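Local structure of dopamine N-acetyltransferase-like Protein (Tribolium castaneum, 6V3T) at residues A[14-26]-A[124-136]. The protein probably transfers acyl groups from acyl-CoA, such as the acetyl group of acetyl-CoA, to the amine of serotonin and related arylalkylamines. Residues are numbered along the deposited sequence; the frame is centred on the assembly and turned at random.
Sequences VIHHLRHNFPDEP and LRILSVDSRFRGR. With ACO (acetyl coenzyme *a), chain G.
Helix 14-19 crosses strand 124-129 at 78°, and the turn after the helix brings Asn-21 beside Asp-130 and Phe-22 beside Ser-128. With CG anti to the backbone N (chi1 164°), His-17 presents the edge of its ring to the strand, where NE2 shares a 2.6 Å hydrogen bond with Ser-128 OG. Asn-21 ND2 lies over a face of that ring, while Asn-21 OD1 accepts from Ser-131 OG at 2.9 Å and, from above its carbonyl plane, from Ser-131 N. Ile-126 CG2 makes a CH-pi contact over one face of Phe-22, 4.2 Å from the ring centroid; the ring edge meets the acetyl oxygen of acetyl-CoA. Arg-134 grips Val-129 O side-on, NH2 at 2.6 Å and NE at 3.0 Å, the oxygen lying in the guanidinium plane; cofactor OAP sits over one face, and NH1 makes a long salt bridge with Asp-24 OD2 (3.9 Å). An alanine here would probably leave Val-129 O without both donors, Asp-24 without this distant countercharge and OAP without its flat neighbour. A classic beta bulge at Arg-125 and Ile-126 precedes Leu-127, whose O takes a weak hydrogen bond from N8P, as is usual in GNAT enzymes; the helix-strand packing thus probably shapes the pantetheine pocket.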
# COMPACT_ATOMS: atom_id res chain seq x y z
N VAL A 14 -13.77 3.64 -7.25
CA VAL A 14 -12.38 3.38 -6.77
C VAL A 14 -12.03 1.91 -7.04
O VAL A 14 -10.92 1.66 -7.53
CB VAL A 14 -12.22 3.71 -5.28
CG1 VAL A 14 -10.90 3.19 -4.73
CG2 VAL A 14 -12.34 5.20 -5.02
N ILE A 15 -12.91 0.98 -6.70
CA ILE A 15 -12.64 -0.47 -6.88
C ILE A 15 -12.41 -0.73 -8.37
O ILE A 15 -11.41 -1.38 -8.72
CB ILE A 15 -13.76 -1.35 -6.29
CG1 ILE A 15 -13.90 -1.14 -4.78
CG2 ILE A 15 -13.53 -2.81 -6.63
CD1 ILE A 15 -12.68 -1.54 -3.98
N HIS A 16 -13.31 -0.23 -9.23
CA HIS A 16 -13.23 -0.42 -10.71
C HIS A 16 -11.97 0.27 -11.25
O HIS A 16 -11.44 -0.20 -12.27
CB HIS A 16 -14.51 0.06 -11.42
CG HIS A 16 -14.60 -0.44 -12.82
ND1 HIS A 16 -14.76 -1.79 -13.12
CD2 HIS A 16 -14.51 0.20 -14.01
CE1 HIS A 16 -14.78 -1.95 -14.42
NE2 HIS A 16 -14.63 -0.75 -14.99
N HIS A 17 -11.49 1.33 -10.58
CA HIS A 17 -10.18 1.96 -10.85
C HIS A 17 -9.07 0.97 -10.49
O HIS A 17 -8.14 0.81 -11.29
CB HIS A 17 -10.01 3.27 -10.09
CG HIS A 17 -8.59 3.75 -10.01
ND1 HIS A 17 -8.17 4.91 -10.63
CD2 HIS A 17 -7.51 3.23 -9.40
CE1 HIS A 17 -6.89 5.09 -10.39
NE2 HIS A 17 -6.46 4.08 -9.64
N LEU A 18 -9.15 0.35 -9.32
CA LEU A 18 -8.07 -0.52 -8.79
C LEU A 18 -7.99 -1.77 -9.66
O LEU A 18 -6.87 -2.15 -10.03
CB LEU A 18 -8.35 -0.87 -7.32
CG LEU A 18 -8.04 0.24 -6.31
CD1 LEU A 18 -8.36 -0.22 -4.90
CD2 LEU A 18 -6.59 0.69 -6.39
N ARG A 19 -9.14 -2.37 -9.98
CA ARG A 19 -9.23 -3.56 -10.87
C ARG A 19 -8.43 -3.28 -12.14
O ARG A 19 -7.59 -4.11 -12.49
CB ARG A 19 -10.70 -3.91 -11.15
CG ARG A 19 -11.38 -4.66 -10.01
CD ARG A 19 -12.74 -5.20 -10.39
NE ARG A 19 -13.81 -4.53 -9.67
CZ ARG A 19 -15.01 -4.25 -10.16
NH1 ARG A 19 -15.32 -4.58 -11.40
NH2 ARG A 19 -15.90 -3.63 -9.41
N HIS A 20 -8.65 -2.11 -12.77
CA HIS A 20 -8.14 -1.77 -14.13
C HIS A 20 -6.68 -1.28 -14.09
O HIS A 20 -6.13 -1.04 -15.19
CB HIS A 20 -9.07 -0.75 -14.82
CG HIS A 20 -10.22 -1.35 -15.57
ND1 HIS A 20 -10.28 -2.69 -15.92
CD2 HIS A 20 -11.34 -0.78 -16.07
CE1 HIS A 20 -11.40 -2.92 -16.58
NE2 HIS A 20 -12.06 -1.77 -16.70
N ASN A 21 -6.06 -1.15 -12.92
CA ASN A 21 -4.75 -0.44 -12.77
C ASN A 21 -3.81 -1.14 -11.78
O ASN A 21 -2.65 -1.37 -12.12
CB ASN A 21 -4.94 1.00 -12.29
CG ASN A 21 -5.55 1.85 -13.36
OD1 ASN A 21 -5.19 1.72 -14.52
ND2 ASN A 21 -6.50 2.71 -13.00
N PHE A 22 -4.29 -1.43 -10.58
CA PHE A 22 -3.44 -1.79 -9.43
C PHE A 22 -2.80 -3.17 -9.62
O PHE A 22 -1.77 -3.35 -9.00
CB PHE A 22 -4.17 -1.68 -8.09
CG PHE A 22 -3.22 -1.79 -6.92
CD1 PHE A 22 -2.16 -0.92 -6.79
CD2 PHE A 22 -3.33 -2.80 -5.99
CE1 PHE A 22 -1.29 -1.00 -5.71
CE2 PHE A 22 -2.44 -2.90 -4.93
CZ PHE A 22 -1.42 -2.01 -4.80
N PRO A 23 -3.35 -4.16 -10.40
CA PRO A 23 -2.70 -5.46 -10.67
C PRO A 23 -1.23 -5.53 -11.14
O PRO A 23 -0.57 -6.54 -10.86
CB PRO A 23 -3.56 -6.03 -11.83
CG PRO A 23 -4.94 -5.50 -11.55
CD PRO A 23 -4.70 -4.12 -10.98
N ASP A 24 -0.72 -4.49 -11.81
CA ASP A 24 0.70 -4.43 -12.27
C ASP A 24 1.59 -3.91 -11.13
O ASP A 24 2.72 -3.47 -11.42
CB ASP A 24 0.87 -3.64 -13.57
CG ASP A 24 -0.06 -2.46 -13.75
OD1 ASP A 24 -0.64 -2.02 -12.74
OD2 ASP A 24 -0.21 -1.99 -14.91
N GLU A 25 1.14 -4.00 -9.89
CA GLU A 25 1.97 -3.72 -8.70
C GLU A 25 3.09 -4.75 -8.69
O GLU A 25 2.85 -5.91 -8.94
CB GLU A 25 1.07 -3.73 -7.47
CG GLU A 25 1.76 -3.25 -6.21
CD GLU A 25 2.43 -4.35 -5.41
OE1 GLU A 25 2.07 -5.52 -5.62
OE2 GLU A 25 3.30 -4.03 -4.59
N PRO A 26 4.34 -4.34 -8.44
CA PRO A 26 5.49 -5.25 -8.45
C PRO A 26 5.33 -6.60 -7.74
O PRO A 26 5.49 -7.60 -8.37
CB PRO A 26 6.57 -4.45 -7.72
CG PRO A 26 6.25 -3.02 -8.08
CD PRO A 26 4.74 -2.95 -8.14
N LEU A 124 -0.04 4.67 4.67
CA LEU A 124 -0.31 4.74 3.21
C LEU A 124 -0.18 3.31 2.70
O LEU A 124 0.96 2.85 2.56
CB LEU A 124 0.67 5.68 2.50
CG LEU A 124 0.08 6.41 1.29
CD1 LEU A 124 1.12 7.25 0.61
CD2 LEU A 124 -0.51 5.48 0.27
N ARG A 125 -1.31 2.63 2.52
CA ARG A 125 -1.36 1.18 2.27
C ARG A 125 -1.37 0.90 0.78
O ARG A 125 -0.65 -0.03 0.35
CB ARG A 125 -2.59 0.56 2.92
CG ARG A 125 -2.62 0.74 4.42
CD ARG A 125 -3.79 0.02 5.05
NE ARG A 125 -3.57 -0.13 6.47
CZ ARG A 125 -4.52 -0.36 7.36
NH1 ARG A 125 -5.79 -0.47 6.99
NH2 ARG A 125 -4.19 -0.49 8.63
N ILE A 126 -2.18 1.65 0.04
CA ILE A 126 -2.36 1.42 -1.42
C ILE A 126 -2.25 2.74 -2.18
O ILE A 126 -3.00 3.68 -1.88
CB ILE A 126 -3.67 0.68 -1.70
CG1 ILE A 126 -3.58 -0.77 -1.22
CG2 ILE A 126 -4.03 0.78 -3.18
CD1 ILE A 126 -4.53 -1.72 -1.90
N LEU A 127 -1.35 2.79 -3.15
CA LEU A 127 -1.07 3.99 -3.98
C LEU A 127 -1.28 3.63 -5.45
O LEU A 127 -0.43 2.90 -6.01
CB LEU A 127 0.38 4.42 -3.70
CG LEU A 127 0.74 5.83 -4.14
CD1 LEU A 127 -0.39 6.80 -3.85
CD2 LEU A 127 2.03 6.28 -3.46
N SER A 128 -2.39 4.09 -6.04
CA SER A 128 -2.75 3.83 -7.46
C SER A 128 -2.86 5.14 -8.26
O SER A 128 -3.60 6.05 -7.83
CB SER A 128 -4.03 3.05 -7.58
OG SER A 128 -4.33 2.80 -8.94
N VAL A 129 -2.15 5.19 -9.39
CA VAL A 129 -2.29 6.23 -10.44
C VAL A 129 -2.62 5.49 -11.73
O VAL A 129 -1.86 4.58 -12.05
CB VAL A 129 -0.98 7.02 -10.60
CG1 VAL A 129 -1.09 8.09 -11.67
CG2 VAL A 129 -0.54 7.60 -9.28
N ASP A 130 -3.71 5.86 -12.41
CA ASP A 130 -4.20 5.20 -13.65
C ASP A 130 -3.05 5.11 -14.67
O ASP A 130 -2.25 6.06 -14.73
CB ASP A 130 -5.38 5.97 -14.25
CG ASP A 130 -6.21 5.18 -15.24
OD1 ASP A 130 -5.63 4.39 -16.01
OD2 ASP A 130 -7.44 5.35 -15.23
N SER A 131 -3.02 4.02 -15.46
CA SER A 131 -2.07 3.79 -16.58
C SER A 131 -1.95 5.06 -17.43
O SER A 131 -0.81 5.48 -17.73
CB SER A 131 -2.50 2.60 -17.45
OG SER A 131 -3.30 1.65 -16.74
N ARG A 132 -3.09 5.66 -17.80
CA ARG A 132 -3.17 6.83 -18.72
C ARG A 132 -2.41 8.02 -18.08
O ARG A 132 -1.56 8.60 -18.77
CB ARG A 132 -4.61 7.24 -19.08
CG ARG A 132 -5.72 6.24 -18.80
CD ARG A 132 -7.11 6.75 -19.20
NE ARG A 132 -8.13 6.53 -18.17
CZ ARG A 132 -9.26 7.24 -18.02
NH1 ARG A 132 -9.55 8.25 -18.83
NH2 ARG A 132 -10.10 6.95 -17.03
N PHE A 133 -2.68 8.33 -16.81
CA PHE A 133 -2.29 9.59 -16.11
C PHE A 133 -0.94 9.42 -15.38
O PHE A 133 -0.46 10.36 -14.71
CB PHE A 133 -3.41 10.00 -15.16
CG PHE A 133 -4.70 10.39 -15.84
CD1 PHE A 133 -5.50 9.46 -16.47
CD2 PHE A 133 -5.13 11.69 -15.83
CE1 PHE A 133 -6.68 9.83 -17.12
CE2 PHE A 133 -6.31 12.06 -16.46
CZ PHE A 133 -7.09 11.13 -17.10
N ARG A 134 -0.33 8.25 -15.51
CA ARG A 134 0.89 7.85 -14.76
C ARG A 134 2.10 8.61 -15.28
O ARG A 134 2.27 8.67 -16.50
CB ARG A 134 1.11 6.35 -14.93
CG ARG A 134 2.14 5.75 -14.00
CD ARG A 134 2.00 4.23 -13.95
NE ARG A 134 0.67 3.82 -13.50
CZ ARG A 134 0.21 2.57 -13.52
NH1 ARG A 134 0.97 1.59 -13.99
NH2 ARG A 134 -1.01 2.31 -13.08
N GLY A 135 2.94 9.12 -14.38
CA GLY A 135 4.22 9.78 -14.72
C GLY A 135 4.11 11.29 -14.74
O GLY A 135 5.03 11.93 -15.27
N ARG A 136 3.07 11.88 -14.16
CA ARG A 136 2.90 13.35 -14.14
C ARG A 136 3.00 13.84 -12.68
O ARG A 136 2.36 14.86 -12.36
CB ARG A 136 1.58 13.75 -14.79
CG ARG A 136 1.21 12.95 -16.04
CD ARG A 136 -0.01 13.50 -16.77
NE ARG A 136 -0.61 14.68 -16.15
CZ ARG A 136 -1.76 15.24 -16.52
NH1 ARG A 136 -2.20 16.31 -15.87
NH2 ARG A 136 -2.46 14.76 -17.53
N1A ACO G . 10.63 4.94 -14.28
C2A ACO G . 11.48 5.51 -13.41
N3A ACO G . 11.07 6.33 -12.42
C4A ACO G . 9.77 6.62 -12.26
C5A ACO G . 8.81 6.03 -13.17
C6A ACO G . 9.32 5.16 -14.22
N6A ACO G . 8.48 4.60 -15.09
N7A ACO G . 7.60 6.47 -12.80
C8A ACO G . 7.78 7.28 -11.74
N9A ACO G . 9.07 7.37 -11.44
C1B ACO G . 9.59 8.13 -10.31
C2B ACO G . 9.77 9.60 -10.60
O2B ACO G . 11.08 9.88 -11.05
C3B ACO G . 9.50 10.18 -9.24
O3B ACO G . 10.67 10.07 -8.45
P3B ACO G . 11.55 11.38 -8.22
O7A ACO G . 12.96 10.85 -8.06
O8A ACO G . 11.30 12.09 -9.54
O9A ACO G . 10.91 11.93 -6.95
C4B ACO G . 8.49 9.27 -8.60
O4B ACO G . 8.59 8.07 -9.31
C5B ACO G . 7.10 9.80 -8.69
O5B ACO G . 6.52 9.54 -9.95
P1A ACO G . 4.96 9.82 -10.05
O1A ACO G . 4.61 10.91 -9.06
O2A ACO G . 4.48 9.95 -11.46
O3A ACO G . 4.42 8.40 -9.57
P2A ACO G . 3.32 7.66 -10.46
O4A ACO G . 2.21 8.67 -10.70
O5A ACO G . 3.99 7.07 -11.68
O6A ACO G . 3.01 6.40 -9.44
CBP ACO G . 2.77 3.89 -9.25
CCP ACO G . 2.25 5.22 -9.81
CDP ACO G . 3.48 4.15 -7.94
CEP ACO G . 3.71 3.34 -10.31
CAP ACO G . 1.64 2.81 -9.04
OAP ACO G . 1.22 2.33 -10.33
C9P ACO G . 1.96 1.54 -8.17
O9P ACO G . 2.32 0.48 -8.69
N8P ACO G . 1.81 1.62 -6.81
C7P ACO G . 2.12 0.55 -5.86
C6P ACO G . 3.01 0.97 -4.66
C5P ACO G . 2.54 0.47 -3.31
O5P ACO G . 2.23 1.23 -2.43
N4P ACO G . 2.54 -0.85 -3.12
C3P ACO G . 2.29 -1.50 -1.81
C2P ACO G . 1.11 -2.48 -1.71
S1P ACO G . 1.58 -4.19 -1.65
C ACO G . 0.26 -5.03 -2.29
O ACO G . -0.89 -4.65 -2.07
CH3 ACO G . 0.44 -6.26 -3.13